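Local atomic coordinates of alpha-1,3-glucanase (Paenibacillus glycanilyticus, PDB entry 6K0P), a protein that probably hydrolyses the alpha-1,3-glucosidic linkages of alpha-1,3-glucan, as a glycoside hydrolase of family 87. Residues 482-487 against 512-517; 401-406 against 438-443; 89-94 against 153-158; 28-33 against 63-68; 265-270 against 295-300. The protein carries 1 engineered substitution. All blocks are in the same frame, centred on the assembly; numbering follows the deposited sequence.

Interaction 1 of 5, residues 482-487 against 512-517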
# COMPACT_ATOMS: atom_id res chain seq x y z
N VAL A 482 17.55 -2.06 -8.88
CA VAL A 482 16.73 -1.14 -8.11
C VAL A 482 17.11 0.29 -8.45
O VAL A 482 18.30 0.64 -8.46
CB VAL A 482 16.87 -1.38 -6.59
CG1 VAL A 482 15.99 -0.37 -5.82
CG2 VAL A 482 16.46 -2.79 -6.24
N ASP A 483 16.11 1.12 -8.70
CA ASP A 483 16.31 2.56 -8.84
C ASP A 483 15.65 3.25 -7.66
O ASP A 483 14.45 3.08 -7.42
CB ASP A 483 15.73 3.05 -10.16
CG ASP A 483 16.47 2.50 -11.34
OD1 ASP A 483 17.71 2.62 -11.36
OD2 ASP A 483 15.83 1.91 -12.23
N ILE A 484 16.44 4.03 -6.92
CA ILE A 484 15.97 4.73 -5.73
C ILE A 484 16.07 6.22 -6.04
O ILE A 484 17.18 6.76 -6.17
CB ILE A 484 16.79 4.35 -4.49
CG1 ILE A 484 16.53 2.88 -4.14
CG2 ILE A 484 16.43 5.26 -3.32
CD1 ILE A 484 17.50 2.31 -3.11
N ASN A 485 14.93 6.87 -6.19
CA ASN A 485 14.88 8.26 -6.63
C ASN A 485 14.43 9.14 -5.48
O ASN A 485 13.37 8.91 -4.90
CB ASN A 485 13.92 8.40 -7.81
CG ASN A 485 14.36 7.59 -9.00
OD1 ASN A 485 15.50 7.71 -9.45
ND2 ASN A 485 13.47 6.75 -9.50
N ASN A 486 15.24 10.16 -5.17
CA ASN A 486 14.90 11.17 -4.18
C ASN A 486 14.41 10.57 -2.86
O ASN A 486 13.36 10.96 -2.34
CB ASN A 486 13.85 12.12 -4.76
CG ASN A 486 13.66 13.38 -3.93
OD1 ASN A 486 14.51 13.74 -3.12
ND2 ASN A 486 12.53 14.04 -4.14
N PRO A 487 15.13 9.60 -2.29
CA PRO A 487 14.73 9.09 -0.98
C PRO A 487 14.80 10.21 0.04
O PRO A 487 15.61 11.14 -0.10
CB PRO A 487 15.77 8.01 -0.68
CG PRO A 487 17.00 8.50 -1.38
CD PRO A 487 16.50 9.16 -2.65
N VAL A 512 22.17 -1.00 -8.83
CA VAL A 512 21.33 -0.11 -8.05
C VAL A 512 21.77 1.32 -8.32
O VAL A 512 22.97 1.61 -8.29
CB VAL A 512 21.38 -0.45 -6.55
CG1 VAL A 512 20.64 0.60 -5.73
CG2 VAL A 512 20.78 -1.83 -6.31
N ASN A 513 20.80 2.20 -8.57
CA ASN A 513 21.04 3.62 -8.73
C ASN A 513 20.35 4.36 -7.59
O ASN A 513 19.16 4.13 -7.33
CB ASN A 513 20.51 4.12 -10.07
CG ASN A 513 21.22 3.48 -11.23
OD1 ASN A 513 22.45 3.52 -11.32
ND2 ASN A 513 20.46 2.85 -12.12
N ILE A 514 21.10 5.21 -6.89
CA ILE A 514 20.57 5.99 -5.78
C ILE A 514 20.73 7.46 -6.15
O ILE A 514 21.86 7.98 -6.18
CB ILE A 514 21.30 5.68 -4.47
CG1 ILE A 514 21.12 4.19 -4.10
CG2 ILE A 514 20.78 6.58 -3.35
CD1 ILE A 514 22.19 3.65 -3.15
N ASN A 515 19.62 8.12 -6.45
CA ASN A 515 19.64 9.44 -7.07
C ASN A 515 19.15 10.51 -6.11
O ASN A 515 18.04 10.41 -5.58
CB ASN A 515 18.78 9.44 -8.33
CG ASN A 515 19.25 8.44 -9.35
OD1 ASN A 515 20.44 8.39 -9.68
ND2 ASN A 515 18.33 7.60 -9.83
N ASN A 516 19.98 11.52 -5.87
CA ASN A 516 19.64 12.68 -5.04
C ASN A 516 19.17 12.33 -3.63
O ASN A 516 18.19 12.93 -3.16
CB ASN A 516 18.58 13.53 -5.74
CG ASN A 516 18.90 13.78 -7.20
OD1 ASN A 516 19.97 14.28 -7.53
ND2 ASN A 516 17.97 13.42 -8.09
N PRO A 517 19.83 11.44 -2.89
CA PRO A 517 19.45 11.27 -1.48
C PRO A 517 19.86 12.51 -0.69
O PRO A 517 20.95 13.06 -0.89
CB PRO A 517 20.27 10.05 -1.04
CG PRO A 517 21.50 10.12 -1.89
CD PRO A 517 21.08 10.71 -3.21
O HOH W 1 18.37 5.68 -12.20
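Asp-483 OD1 is gripped twice: Asn-513 ND2 donates to it at 2.9 Å, nearly in line with the C-O bond, and water 1 adds a longer bond of 3.2 Å. Carboxylate and amide lie side by side with their planes only 3° apart, and the bond helps to hold the Asn-513 amide flat. The second carboxylate oxygen, OD2, is in a salt bridge with Arg-13. Both CG atoms sit beside their own backbone N (chi1 -66° and -63°), which brings the two groups level with each other. Two residues on the scheme recurs, Asn-515 ND2 donating to Asn-485 OD1 at 2.9 Å, and that same ND2 also donates to water 1, linking the two pairs. Stacking of like residues in register is the mark of successive coils in a parallel beta-helix, the fold of the pectate lyase-like clan. Here the polar row runs on, Asn-485 ND2 reaching Asp-440 and Asn-515 OD1 receiving Asn-547. The other face is apolar: Val-482 CB meets Val-512 CG2 at 3.9 Å, and Ile-484 CD1 packs on Ile-514 CG1 at 4.2 Å, both isoleucines also touching Leu-492. Beyond the strands, Pro-487 CG rests on Pro-517 CB at 3.6 Å.

Interaction 2 of 5, residues 401-406 against 438-443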
# COMPACT_ATOMS: atom_id res chain seq x y z
N ASN A 401 9.74 -6.87 -9.59
CA ASN A 401 9.04 -5.82 -10.34
C ASN A 401 8.09 -5.03 -9.44
O ASN A 401 6.86 -5.11 -9.55
CB ASN A 401 8.35 -6.34 -11.60
CG ASN A 401 7.87 -5.21 -12.47
OD1 ASN A 401 8.48 -4.15 -12.49
ND2 ASN A 401 6.76 -5.41 -13.18
N LEU A 402 8.70 -4.23 -8.57
CA LEU A 402 7.99 -3.47 -7.55
C LEU A 402 8.07 -1.99 -7.86
O LEU A 402 9.09 -1.49 -8.34
CB LEU A 402 8.62 -3.69 -6.18
CG LEU A 402 8.92 -5.12 -5.75
CD1 LEU A 402 9.64 -5.11 -4.40
CD2 LEU A 402 7.62 -5.92 -5.70
N TYR A 403 7.00 -1.27 -7.54
CA TYR A 403 7.03 0.19 -7.50
C TYR A 403 6.54 0.62 -6.13
O TYR A 403 5.43 0.25 -5.72
CB TYR A 403 6.16 0.82 -8.59
CG TYR A 403 6.24 2.33 -8.53
CD1 TYR A 403 7.38 2.99 -8.99
CD2 TYR A 403 5.22 3.08 -7.98
CE1 TYR A 403 7.48 4.37 -8.92
CE2 TYR A 403 5.31 4.47 -7.91
CZ TYR A 403 6.44 5.10 -8.38
OH TYR A 403 6.55 6.47 -8.31
N GLY A 404 7.34 1.39 -5.42
CA GLY A 404 6.93 1.97 -4.15
C GLY A 404 7.21 3.45 -4.11
O GLY A 404 8.22 3.91 -4.64
N ALA A 405 6.31 4.21 -3.48
CA ALA A 405 6.51 5.66 -3.47
C ALA A 405 5.76 6.31 -2.32
O ALA A 405 4.70 5.84 -1.89
CB ALA A 405 6.08 6.31 -4.80
N ASP A 406 6.34 7.41 -1.83
CA ASP A 406 5.66 8.35 -0.94
C ASP A 406 5.21 7.68 0.37
O ASP A 406 4.03 7.62 0.70
CB ASP A 406 4.52 9.07 -1.67
CG ASP A 406 5.05 9.99 -2.75
OD1 ASP A 406 6.02 10.72 -2.46
OD2 ASP A 406 4.50 9.97 -3.88
N THR A 438 11.51 0.16 -8.30
CA THR A 438 11.70 1.60 -8.31
C THR A 438 11.06 2.15 -7.05
O THR A 438 9.90 1.82 -6.76
CB THR A 438 11.08 2.24 -9.56
OG1 THR A 438 11.70 1.67 -10.72
CG2 THR A 438 11.29 3.75 -9.55
N LEU A 439 11.81 2.94 -6.29
CA LEU A 439 11.35 3.49 -5.02
C LEU A 439 11.52 5.00 -5.09
O LEU A 439 12.66 5.49 -5.12
CB LEU A 439 12.13 2.91 -3.84
CG LEU A 439 12.09 1.39 -3.71
CD1 LEU A 439 13.06 0.93 -2.62
CD2 LEU A 439 10.68 0.88 -3.40
N ASP A 440 10.41 5.73 -5.10
CA ASP A 440 10.42 7.18 -5.27
C ASP A 440 10.01 7.84 -3.96
O ASP A 440 8.92 7.58 -3.44
CB ASP A 440 9.44 7.62 -6.35
CG ASP A 440 9.89 7.23 -7.75
OD1 ASP A 440 11.06 6.82 -7.90
OD2 ASP A 440 9.06 7.34 -8.69
N ARG A 441 10.88 8.69 -3.42
CA ARG A 441 10.53 9.48 -2.24
C ARG A 441 10.10 8.59 -1.07
O ARG A 441 9.06 8.82 -0.44
CB ARG A 441 9.48 10.55 -2.56
CG ARG A 441 9.91 11.54 -3.65
CD ARG A 441 8.75 12.45 -4.14
NE ARG A 441 7.62 11.63 -4.56
CZ ARG A 441 7.49 11.09 -5.77
NH1 ARG A 441 8.40 11.29 -6.71
NH2 ARG A 441 6.43 10.32 -6.04
N THR A 442 10.90 7.56 -0.79
CA THR A 442 10.64 6.64 0.31
C THR A 442 11.61 6.86 1.47
O THR A 442 12.67 7.49 1.34
CB THR A 442 10.65 5.17 -0.14
OG1 THR A 442 11.96 4.81 -0.59
CG2 THR A 442 9.64 4.97 -1.27
N GLY A 443 11.24 6.31 2.63
CA GLY A 443 11.87 6.64 3.90
C GLY A 443 10.98 7.55 4.73
O GLY A 443 9.87 7.92 4.34
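Arg-441 holds Asp-406 side-on, NE donating to OD1 at 2.8 Å and NH2 to OD2 at 2.9 Å, one nitrogen to each oxygen. Both oxygens are met on their syn sides, but the flat groups are not quite coplanar, their planes standing 37° apart. A bend at chi3 (-54°) turns the guanidinium toward Asp-406, and Asp-440 CB lies off toward the rim of one of its faces. Next to it, Tyr-403 OH donates to Asp-440 OD2 at 2.7 Å; the carboxylate oxygen sits at the ring's edge, is met from above its own plane, and the two planes are nearly perpendicular. Thr-438 CB leans on the same ring at Tyr-403 CD1, 3.8 Å away. On the other face of the strands Leu-439 CD2 comes within 4.0 Å of Gly-404 CA, where a side chain on Gly-404 would be tight.

The second shell fixes both acids: Asp-440 OD1 is already held from the next coil, while Asp-406 also takes Arg-52 and the backbone N of Gly-51. Without the guanidinium, as with an alanine here, Asp-406 would probably have less compensation for its charge and a carboxylate freer to turn. Gly-51 and Arg-52 lie between the calcium ligands Ser-50 and Ser-53, consistent with these parallel beta-helix coils being where the calcium-bearing D1 region packs on.

Interaction 3 of 5, residues 89-94 against 153-158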
# COMPACT_ATOMS: atom_id res chain seq x y z
N VAL A 89 -17.05 18.70 -6.01
CA VAL A 89 -16.20 19.47 -6.90
C VAL A 89 -16.57 19.03 -8.31
O VAL A 89 -17.03 17.91 -8.53
CB VAL A 89 -14.69 19.30 -6.58
CG1 VAL A 89 -14.20 17.90 -6.96
CG2 VAL A 89 -13.86 20.38 -7.28
N SER A 90 -16.40 19.93 -9.28
CA SER A 90 -16.97 19.72 -10.60
C SER A 90 -15.96 19.16 -11.59
O SER A 90 -14.75 19.41 -11.50
CB SER A 90 -17.52 21.03 -11.14
OG SER A 90 -18.53 21.51 -10.29
N ILE A 91 -16.47 18.38 -12.55
CA ILE A 91 -15.65 17.82 -13.62
C ILE A 91 -16.17 18.29 -14.96
O ILE A 91 -17.39 18.29 -15.19
CB ILE A 91 -15.54 16.28 -13.54
CG1 ILE A 91 -14.62 15.75 -14.65
CG2 ILE A 91 -16.92 15.61 -13.61
CD1 ILE A 91 -14.26 14.26 -14.49
N TYR A 92 -15.25 18.70 -15.83
CA TYR A 92 -15.54 19.19 -17.17
C TYR A 92 -14.76 18.36 -18.18
O TYR A 92 -13.64 17.92 -17.91
CB TYR A 92 -15.05 20.64 -17.32
CG TYR A 92 -15.87 21.69 -16.63
CD1 TYR A 92 -15.94 21.76 -15.24
CD2 TYR A 92 -16.55 22.65 -17.36
CE1 TYR A 92 -16.69 22.74 -14.61
CE2 TYR A 92 -17.30 23.64 -16.74
CZ TYR A 92 -17.37 23.67 -15.37
OH TYR A 92 -18.11 24.66 -14.78
N ALA A 93 -15.37 18.16 -19.36
CA ALA A 93 -14.70 17.54 -20.50
C ALA A 93 -14.70 18.53 -21.65
O ALA A 93 -15.77 18.97 -22.09
CB ALA A 93 -15.40 16.24 -20.92
N ASP A 94 -13.50 18.90 -22.12
CA ASP A 94 -13.34 19.88 -23.19
C ASP A 94 -14.15 21.15 -22.93
O ASP A 94 -14.77 21.71 -23.83
CB ASP A 94 -13.63 19.27 -24.56
CG ASP A 94 -12.64 18.20 -24.94
OD1 ASP A 94 -11.47 18.26 -24.48
OD2 ASP A 94 -13.03 17.28 -25.69
N ILE A 153 -9.72 17.10 -19.25
CA ILE A 153 -10.57 16.81 -18.10
C ILE A 153 -10.19 17.81 -17.02
O ILE A 153 -9.09 17.75 -16.46
CB ILE A 153 -10.41 15.37 -17.62
CG1 ILE A 153 -10.87 14.37 -18.69
CG2 ILE A 153 -11.17 15.16 -16.31
CD1 ILE A 153 -12.36 14.44 -19.01
N LYS A 154 -11.09 18.75 -16.76
CA LYS A 154 -10.82 19.84 -15.83
C LYS A 154 -11.56 19.57 -14.53
O LYS A 154 -12.75 19.23 -14.54
CB LYS A 154 -11.27 21.16 -16.47
CG LYS A 154 -11.07 22.38 -15.60
CD LYS A 154 -11.31 23.67 -16.40
CE LYS A 154 -12.72 23.74 -16.96
NZ LYS A 154 -13.07 25.17 -17.23
N ILE A 155 -10.85 19.68 -13.41
CA ILE A 155 -11.45 19.64 -12.09
C ILE A 155 -11.57 21.09 -11.65
O ILE A 155 -10.55 21.78 -11.58
CB ILE A 155 -10.58 18.85 -11.10
CG1 ILE A 155 -10.31 17.44 -11.64
CG2 ILE A 155 -11.24 18.80 -9.73
CD1 ILE A 155 -11.58 16.61 -11.88
N GLN A 156 -12.79 21.55 -11.39
CA GLN A 156 -13.02 22.97 -11.16
C GLN A 156 -13.97 23.17 -9.99
O GLN A 156 -14.96 22.45 -9.84
CB GLN A 156 -13.60 23.62 -12.43
CG GLN A 156 -13.88 25.11 -12.32
CD GLN A 156 -14.08 25.74 -13.68
OE1 GLN A 156 -13.14 25.83 -14.46
NE2 GLN A 156 -15.30 26.17 -13.97
N LYS A 157 -13.66 24.18 -9.18
CA LYS A 157 -14.47 24.51 -8.01
C LYS A 157 -15.48 25.57 -8.42
O LYS A 157 -15.14 26.75 -8.55
CB LYS A 157 -13.57 25.00 -6.88
CG LYS A 157 -14.10 24.67 -5.49
CD LYS A 157 -13.13 25.15 -4.40
CE LYS A 157 -13.29 26.63 -4.15
NZ LYS A 157 -14.61 26.99 -3.56
N ASP A 158 -16.72 25.16 -8.65
CA ASP A 158 -17.78 26.06 -9.08
C ASP A 158 -18.60 26.52 -7.88
O ASP A 158 -18.43 26.05 -6.75
CB ASP A 158 -18.68 25.37 -10.12
CG ASP A 158 -18.01 25.23 -11.48
OD1 ASP A 158 -17.09 26.01 -11.79
OD2 ASP A 158 -18.43 24.35 -12.27
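Strands 89-93 and 153-156 run antiparallel, 156° between their directions and their axes 4.6 Å apart at the closest, with Ser-90 facing Gln-156 and Tyr-92 facing Lys-154 in hydrogen-bonded pairs. They are the two inner strands of a four-stranded sheet in the D1 region, consistent with the beta-sandwich of galactose-binding-like domains. One face is the apolar filling: Ile-91 CD1 presses on Ile-153 CG2 at 3.7 Å, and Val-89 CG2 touches Ile-155 CG2 at 3.9 Å. These side chains also reach strands 72-80 and 165-173, on Phe-75, Leu-77, Ile-165 and Val-167 among others, and join the sheet to the one packed against it.

The other face is polar and is organised round the Tyr-92 ring. Lys-154 lies alongside it, and a bend at chi3 brings its end over the ring: CE makes a CH-pi contact and NZ a cation-pi contact, 4.5 Å from the centroid and 17° off the normal. Tyr-63 of the next strand is a second cation-pi partner of this lysine. Lys-154 NZ goes on to donate to Gln-156 OE1 at 2.8 Å, and Gln-156 NE2 passes the chain of bonds to the syn lone pair of Asp-158 OD1. The circuit closes where Tyr-92 OH donates to Asp-158 OD2 at 2.5 Å, the oxygen lying at the ring's edge with the carboxylate plane turned 81° from the ring.

Interaction 4 of 5, residues 28-33 against 63-68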
# COMPACT_ATOMS: atom_id res chain seq x y z
N SER A 28 2.41 19.82 -17.18
CA SER A 28 1.53 19.69 -18.34
C SER A 28 0.11 20.15 -18.07
O SER A 28 -0.70 20.17 -19.00
CB SER A 28 1.48 18.22 -18.78
OG SER A 28 2.66 17.84 -19.44
N ASN A 29 -0.23 20.48 -16.82
CA ASN A 29 -1.61 20.75 -16.43
C ASN A 29 -1.79 22.23 -16.12
O ASN A 29 -1.27 22.74 -15.12
CB ASN A 29 -1.99 19.93 -15.20
CG ASN A 29 -2.06 18.47 -15.48
OD1 ASN A 29 -2.07 18.04 -16.65
ND2 ASN A 29 -2.15 17.67 -14.43
N ALA A 30 -2.55 22.92 -16.96
CA ALA A 30 -2.84 24.31 -16.69
C ALA A 30 -3.64 24.43 -15.40
O ALA A 30 -4.51 23.60 -15.10
CB ALA A 30 -3.63 24.93 -17.84
N THR A 31 -3.33 25.45 -14.61
CA THR A 31 -4.08 25.70 -13.40
C THR A 31 -4.04 27.19 -13.10
O THR A 31 -3.05 27.87 -13.40
CB THR A 31 -3.57 24.87 -12.21
OG1 THR A 31 -4.43 25.08 -11.08
CG2 THR A 31 -2.14 25.27 -11.82
N ASN A 32 -5.13 27.69 -12.52
CA ASN A 32 -5.13 29.00 -11.87
C ASN A 32 -5.18 28.88 -10.36
O ASN A 32 -5.47 29.86 -9.68
CB ASN A 32 -6.27 29.88 -12.40
CG ASN A 32 -7.64 29.31 -12.11
OD1 ASN A 32 -7.75 28.20 -11.59
ND2 ASN A 32 -8.68 30.07 -12.43
N GLY A 33 -4.93 27.68 -9.82
CA GLY A 33 -4.87 27.46 -8.39
C GLY A 33 -3.45 27.48 -7.88
O GLY A 33 -2.53 27.94 -8.56
N TYR A 63 -9.31 25.89 -11.04
CA TYR A 63 -9.37 24.60 -11.71
C TYR A 63 -7.96 24.05 -11.86
O TYR A 63 -6.97 24.78 -11.77
CB TYR A 63 -9.98 24.74 -13.12
CG TYR A 63 -9.11 25.54 -14.06
CD1 TYR A 63 -9.21 26.92 -14.12
CD2 TYR A 63 -8.13 24.92 -14.83
CE1 TYR A 63 -8.38 27.66 -14.96
CE2 TYR A 63 -7.30 25.65 -15.66
CZ TYR A 63 -7.43 27.02 -15.71
OH TYR A 63 -6.60 27.75 -16.54
N VAL A 64 -7.88 22.76 -12.13
CA VAL A 64 -6.68 22.15 -12.68
C VAL A 64 -7.10 21.31 -13.88
O VAL A 64 -8.11 20.59 -13.81
CB VAL A 64 -5.89 21.33 -11.63
CG1 VAL A 64 -6.82 20.39 -10.87
CG2 VAL A 64 -4.76 20.56 -12.30
N GLU A 65 -6.38 21.44 -14.98
CA GLU A 65 -6.77 20.84 -16.25
C GLU A 65 -5.85 19.66 -16.55
O GLU A 65 -4.65 19.86 -16.80
CB GLU A 65 -6.68 21.88 -17.36
CG GLU A 65 -7.14 21.37 -18.72
CD GLU A 65 -7.06 22.44 -19.78
OE1 GLU A 65 -5.93 22.83 -20.16
OE2 GLU A 65 -8.12 22.91 -20.23
N PHE A 66 -6.41 18.45 -16.55
CA PHE A 66 -5.70 17.25 -16.96
C PHE A 66 -5.96 16.99 -18.44
O PHE A 66 -6.93 17.47 -19.02
CB PHE A 66 -6.22 16.03 -16.19
CG PHE A 66 -5.99 16.08 -14.70
CD1 PHE A 66 -6.88 16.74 -13.88
CD2 PHE A 66 -4.91 15.43 -14.13
CE1 PHE A 66 -6.69 16.78 -12.50
CE2 PHE A 66 -4.71 15.47 -12.76
CZ PHE A 66 -5.60 16.14 -11.95
N THR A 67 -5.08 16.19 -19.04
CA THR A 67 -5.26 15.72 -20.41
C THR A 67 -5.18 14.21 -20.42
O THR A 67 -4.18 13.63 -19.98
CB THR A 67 -4.21 16.32 -21.35
OG1 THR A 67 -4.29 17.75 -21.30
CG2 THR A 67 -4.46 15.86 -22.78
N LEU A 68 -6.23 13.56 -20.91
CA LEU A 68 -6.22 12.10 -20.93
C LEU A 68 -5.11 11.59 -21.85
O LEU A 68 -4.89 12.11 -22.94
CB LEU A 68 -7.56 11.57 -21.43
CG LEU A 68 -8.79 11.81 -20.55
CD1 LEU A 68 -9.98 11.08 -21.15
CD2 LEU A 68 -8.54 11.35 -19.14
O HOH W 2 -3.41 19.17 -19.18
O HOH W 3 -3.50 21.97 -19.49
O HOH W 4 -2.80 15.47 -17.30
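Asn-32 lies against the Tyr-63 ring and can be followed outward atom by atom. Its CB stands 4.0 Å from Tyr-63 CE1, and CG, next along, comes to 3.4 Å from the same carbon, with the amide plane turned 43° from the ring. At the tip the branches part: OD1 accepts from the backbone N of Tyr-63 at 2.8 Å, while ND2 passes CE1 and CD1 of the ring and donates to Gly-61 O. The side chain reaches back this way because chi1 is 63°, placing CG between the backbone N and the carbonyl carbon. Thr-31 OG1 donates to Tyr-63 O at 2.6 Å, and Ala-30 O, which lies near the ring at CE2, receives Glu-65 N at 2.9 Å. Were the ring lost to a glycine, a gap would probably open beside Asn-32 and Ala-30, and Lys-154 would lack a cation-pi partner. Further along, water 4 bridges Asn-29 OD1 and Thr-67 N, while Asn-29 ND2 is taken by Ala-24 O. Thr-31 OG1 also accepts from Gly-33 N, making an ST turn. An irregular loop thus borders strand 63-67, an outer strand of the four-stranded sheet of the D1 region, its single backbone bridge at Thr-31 and Val-64 reinforced by the side-chain bonds of Thr-31 and Asn-32.

Interaction 5 of 5, residues 265-270 against 295-300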
# COMPACT_ATOMS: atom_id res chain seq x y z
N GLY A 265 -9.92 -23.68 -2.01
CA GLY A 265 -10.13 -23.76 -3.44
C GLY A 265 -11.15 -22.77 -3.98
O GLY A 265 -11.43 -22.79 -5.19
N SER A 266 -11.72 -21.92 -3.13
CA SER A 266 -12.72 -20.94 -3.55
C SER A 266 -12.09 -19.82 -4.37
O SER A 266 -10.87 -19.62 -4.39
CB SER A 266 -13.40 -20.33 -2.32
OG SER A 266 -14.21 -21.29 -1.65
N THR A 267 -12.96 -19.07 -5.05
CA THR A 267 -12.56 -17.92 -5.84
C THR A 267 -13.52 -16.78 -5.52
O THR A 267 -14.73 -16.98 -5.50
CB THR A 267 -12.65 -18.23 -7.34
OG1 THR A 267 -11.75 -19.31 -7.66
CG2 THR A 267 -12.29 -17.00 -8.17
N ILE A 268 -12.97 -15.60 -5.25
CA ILE A 268 -13.76 -14.38 -5.11
C ILE A 268 -13.23 -13.40 -6.14
O ILE A 268 -12.04 -13.08 -6.14
CB ILE A 268 -13.63 -13.79 -3.69
CG1 ILE A 268 -14.08 -14.81 -2.64
CG2 ILE A 268 -14.45 -12.50 -3.58
CD1 ILE A 268 -13.85 -14.36 -1.21
N ARG A 269 -14.11 -12.91 -7.02
CA ARG A 269 -13.60 -12.08 -8.11
C ARG A 269 -14.60 -11.04 -8.60
O ARG A 269 -15.82 -11.22 -8.49
CB ARG A 269 -13.11 -12.91 -9.30
CG ARG A 269 -14.21 -13.69 -10.02
CD ARG A 269 -13.59 -14.46 -11.19
NE ARG A 269 -14.45 -15.47 -11.80
CZ ARG A 269 -15.15 -15.28 -12.91
NH1 ARG A 269 -15.11 -14.10 -13.52
NH2 ARG A 269 -15.89 -16.26 -13.42
N ASP A 270 -14.05 -9.96 -9.16
CA ASP A 270 -14.79 -9.02 -10.01
C ASP A 270 -15.82 -8.21 -9.22
O ASP A 270 -16.98 -8.10 -9.61
CB ASP A 270 -15.42 -9.72 -11.22
CG ASP A 270 -14.41 -10.49 -12.05
OD1 ASP A 270 -13.21 -10.15 -12.03
OD2 ASP A 270 -14.82 -11.44 -12.74
N ASN A 295 -5.26 -22.76 -1.68
CA ASN A 295 -5.75 -22.82 -3.06
C ASN A 295 -6.87 -21.83 -3.35
O ASN A 295 -7.68 -22.04 -4.26
CB ASN A 295 -6.17 -24.24 -3.46
CG ASN A 295 -5.04 -25.24 -3.33
OD1 ASN A 295 -5.10 -26.17 -2.52
ND2 ASN A 295 -4.00 -25.04 -4.12
N VAL A 296 -6.94 -20.73 -2.60
CA VAL A 296 -7.99 -19.72 -2.78
C VAL A 296 -7.48 -18.65 -3.73
O VAL A 296 -6.30 -18.26 -3.68
CB VAL A 296 -8.39 -19.12 -1.42
CG1 VAL A 296 -9.28 -17.88 -1.59
CG2 VAL A 296 -9.09 -20.17 -0.55
N THR A 297 -8.35 -18.17 -4.62
CA THR A 297 -8.02 -17.11 -5.56
C THR A 297 -8.89 -15.90 -5.25
O THR A 297 -10.12 -16.01 -5.14
CB THR A 297 -8.26 -17.57 -7.00
OG1 THR A 297 -7.35 -18.64 -7.30
CG2 THR A 297 -8.01 -16.43 -7.98
N VAL A 298 -8.24 -14.75 -5.11
CA VAL A 298 -8.91 -13.46 -4.91
C VAL A 298 -8.42 -12.58 -6.05
O VAL A 298 -7.23 -12.25 -6.13
CB VAL A 298 -8.55 -12.86 -3.55
CG1 VAL A 298 -9.13 -11.45 -3.42
CG2 VAL A 298 -9.04 -13.77 -2.43
N GLN A 299 -9.33 -12.24 -6.97
CA GLN A 299 -8.90 -11.66 -8.24
C GLN A 299 -9.77 -10.49 -8.66
O GLN A 299 -11.00 -10.59 -8.65
CB GLN A 299 -8.90 -12.71 -9.35
CG GLN A 299 -8.33 -12.20 -10.66
CD GLN A 299 -7.86 -13.33 -11.57
OE1 GLN A 299 -7.57 -14.43 -11.11
NE2 GLN A 299 -7.79 -13.05 -12.87
N ASN A 300 -9.13 -9.39 -9.08
CA ASN A 300 -9.87 -8.23 -9.61
C ASN A 300 -10.92 -7.73 -8.63
O ASN A 300 -12.07 -7.46 -8.99
CB ASN A 300 -10.48 -8.55 -10.98
CG ASN A 300 -11.06 -7.31 -11.67
OD1 ASN A 300 -10.53 -6.19 -11.56
ND2 ASN A 300 -12.17 -7.51 -12.40
O HOH W 5 -9.02 -20.87 -6.45
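Consecutive coils of the parallel beta-helix meet here, strand 267-269 running beside strand 297-299; the chain turns a corner at Asp-270 and at Asn-300, and these two touch. Asn-300 ND2 donates to Asp-270 OD1 at 2.9 Å, approaching from above the carboxylate plane; the amide stands 66° from that plane, and OD1 lies close to the plane of the amide. A chi1 of -171° carries the Asn-300 amide across to Asp-270 OD1. Asp-270 OD2 is held by Arg-269 NH1 at 2.8 Å in a salt bridge and also by Gln-179, while Asp-270 N donates to Gln-299 O at 3.2 Å and weakly to Asn-300 O. Along the strands Thr-267 and Thr-297 lie side by side, Thr-267 OG1 being 4.0 Å from Thr-297 CB. At the far end, water 5 sits within hydrogen-bonding distance of Asn-295 O (2.8 Å), Ser-266 O (3.0 Å) and Thr-297 OG1. Beneath, Ile-268 and Val-298 both pack on Ile-288 in the apolar interior. With an arginine and two amides gathered on its oxygens, the Asp-270 carboxylate is likely to stay ionised, its orientation at the corner set from several directions.

Along the chain the order is interaction 4, 3, 5, 2, 1, each closing before the next opens. Interactions 3 and 4 belong to the D1 region and share a sheet, strand 63-67 lying next to strand 152-156, with centres 10 Å apart. Interactions 5, 2 and 1 fall in the D2 range, on the parallel beta-helix, interaction 5 on earlier coils and 2 and 1 on adjoining later ones. Interactions 1 and 2 touch, 9 Å between centres, because strands 437-446 and 475-485 are neighbours; interaction 5 lies beyond the chain's centre from interaction 1, about 36 Å between centres. Interactions 2 and 4 keep about 14 Å between nearest atoms, yet Asp-406 and Phe-66 both lie near the calcium, probably where the two regions meet.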